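Local coordinates for protein lamina-associated polypeptide 2 isoforms alpha/zeta (Mus musculus, PDB 2V0X) that dimerizes through a long helical domain and is a chromatin-associated component of the nuclear lamina, probably binding lamin A, at residues 55-60 with 117-122. The protein carries 2 engineered substitutions. Residues are numbered along the deposited sequence; the frame is centred on the assembly and turned at random.
Sequences PSVACR and AASALQ
Ser119 OG is held by two partners, accepting from a water at 2.6 Å and hydrogen-bonding to Glu115 O one turn back in its helix. The same water donates to Pro55 O at 2.7 Å, so it bridges the loop carbonyl to the helix hydroxyl where no direct hydrogen bond joins segments 55-60 and 117-122. Two residues on from Pro55, Val57 points toward the helix and supplies the apolar touch. Both its methyls meet the Ser119 methylene, CG2 at 3.8 Å and CG1 at 4.0 Å from Ser119 CB. With chi1 at -75°, CG1 lies anti to the carbonyl carbon and CG2 between that carbon and the backbone N, which turns CG2 to the Gln122 amide, 3.9 Å from Gln122 CD. The Gln122 chain, extended beyond CG, sets the face of that amide under the methyl. Around Val57, Ser56 turns the loop: its OG accepts from Ala58 N at 3.2 Å, an ST turn that leads into the helical backbone of 58-60. The contact lays the loop between helices 35-46 and 66-72 on the long helix 100-146; Met179 of helix 152-196 touches both Pro55 and Ser119, and Ser180 OG of the second subunit is hydrogen-bonded to Ala117 O. One water bridge and one valine imply a light contact between the two segments, part van der Waals and part water-mediated.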
loop_
_atom_site.group_PDB
_atom_site.type_symbol
_atom_site.label_atom_id
_atom_site.label_comp_id
_atom_site.label_asym_id
_atom_site.label_seq_id
_atom_site.Cartn_x
_atom_site.Cartn_y
_atom_site.Cartn_z
ATOM N N PRO B 55 11.625 -5.363 1.923
ATOM C CA PRO B 55 12.217 -6.003 0.734
ATOM C C PRO B 55 12.195 -5.021 -0.441
ATOM O O PRO B 55 11.312 -4.160 -0.534
ATOM C CB PRO B 55 11.289 -7.193 0.481
ATOM C CG PRO B 55 10.001 -6.767 1.074
ATOM C CD PRO B 55 10.431 -6.102 2.365
ATOM N N SER B 56 13.182 -5.132 -1.315
ATOM C CA SER B 56 13.294 -4.253 -2.467
ATOM C C SER B 56 12.400 -4.694 -3.628
ATOM O O SER B 56 12.109 -5.879 -3.802
ATOM C CB SER B 56 14.759 -4.215 -2.934
ATOM O OG SER B 56 14.923 -3.387 -4.071
ATOM N N VAL B 57 11.953 -3.720 -4.412
ATOM C CA VAL B 57 11.121 -3.994 -5.585
ATOM C C VAL B 57 11.845 -3.466 -6.821
ATOM O O VAL B 57 11.359 -3.621 -7.932
ATOM C CB VAL B 57 9.736 -3.281 -5.501
ATOM C CG1 VAL B 57 8.816 -3.979 -4.521
ATOM C CG2 VAL B 57 9.917 -1.837 -5.129
ATOM N N ALA B 58 13.031 -2.890 -6.630
ATOM C CA ALA B 58 13.779 -2.314 -7.742
ATOM C C ALA B 58 14.083 -3.269 -8.901
ATOM O O ALA B 58 14.059 -2.858 -10.054
ATOM C CB ALA B 58 15.093 -1.631 -7.230
ATOM N N CYS B 59 14.371 -4.534 -8.617
ATOM C CA CYS B 59 14.669 -5.479 -9.696
ATOM C C CYS B 59 13.439 -6.056 -10.352
ATOM O O CYS B 59 13.429 -6.303 -11.556
ATOM C CB CYS B 59 15.524 -6.656 -9.209
ATOM S SG CYS B 59 17.199 -6.199 -8.826
ATOM N N ARG B 60 12.436 -6.348 -9.541
ATOM C CA ARG B 60 11.226 -6.957 -10.048
ATOM C C ARG B 60 10.219 -5.974 -10.634
ATOM O O ARG B 60 9.520 -6.290 -11.591
ATOM C CB ARG B 60 10.600 -7.833 -8.953
ATOM C CG ARG B 60 11.443 -9.079 -8.653
ATOM C CD ARG B 60 11.097 -9.746 -7.323
ATOM N NE ARG B 60 11.475 -11.164 -7.319
ATOM C CZ ARG B 60 12.697 -11.639 -7.078
ATOM N NH1 ARG B 60 13.704 -10.823 -6.811
ATOM N NH2 ARG B 60 12.918 -12.944 -7.111
ATOM N N ALA B 117 4.576 1.767 1.075
ATOM C CA ALA B 117 3.521 2.284 0.194
ATOM C C ALA B 117 4.049 2.631 -1.203
ATOM O O ALA B 117 3.390 2.364 -2.223
ATOM C CB ALA B 117 2.895 3.531 0.816
ATOM N N ALA B 118 5.218 3.274 -1.242
ATOM C CA ALA B 118 5.833 3.657 -2.502
ATOM C C ALA B 118 6.125 2.401 -3.334
ATOM O O ALA B 118 5.984 2.407 -4.570
ATOM C CB ALA B 118 7.129 4.427 -2.238
ATOM N N SER B 119 6.575 1.347 -2.660
ATOM C CA SER B 119 6.877 0.079 -3.313
ATOM C C SER B 119 5.600 -0.526 -3.899
ATOM O O SER B 119 5.612 -1.047 -5.003
ATOM C CB SER B 119 7.497 -0.902 -2.311
ATOM O OG SER B 119 8.608 -0.311 -1.682
ATOM N N ALA B 120 4.514 -0.494 -3.129
ATOM C CA ALA B 120 3.205 -0.999 -3.587
ATOM C C ALA B 120 2.754 -0.181 -4.808
ATOM O O ALA B 120 2.142 -0.699 -5.744
ATOM C CB ALA B 120 2.193 -0.884 -2.457
ATOM N N LEU B 121 3.132 1.091 -4.833
ATOM C CA LEU B 121 2.805 1.975 -5.947
ATOM C C LEU B 121 3.573 1.508 -7.193
ATOM O O LEU B 121 3.003 1.456 -8.293
ATOM C CB LEU B 121 3.189 3.411 -5.577
ATOM C CG LEU B 121 2.854 4.714 -6.301
ATOM C CD1 LEU B 121 3.106 4.624 -7.780
ATOM C CD2 LEU B 121 1.441 5.109 -6.015
ATOM N N GLN B 122 4.858 1.171 -7.038
ATOM C CA GLN B 122 5.643 0.696 -8.187
ATOM C C GLN B 122 5.038 -0.573 -8.754
ATOM O O GLN B 122 5.022 -0.775 -9.954
ATOM C CB GLN B 122 7.103 0.391 -7.810
ATOM C CG GLN B 122 7.965 1.623 -7.744
ATOM C CD GLN B 122 9.388 1.290 -7.354
ATOM O OE1 GLN B 122 10.079 0.527 -8.040
ATOM N NE2 GLN B 122 9.826 1.843 -6.244
HETATM O O HOH W 1 10.792 -1.506 -1.024
#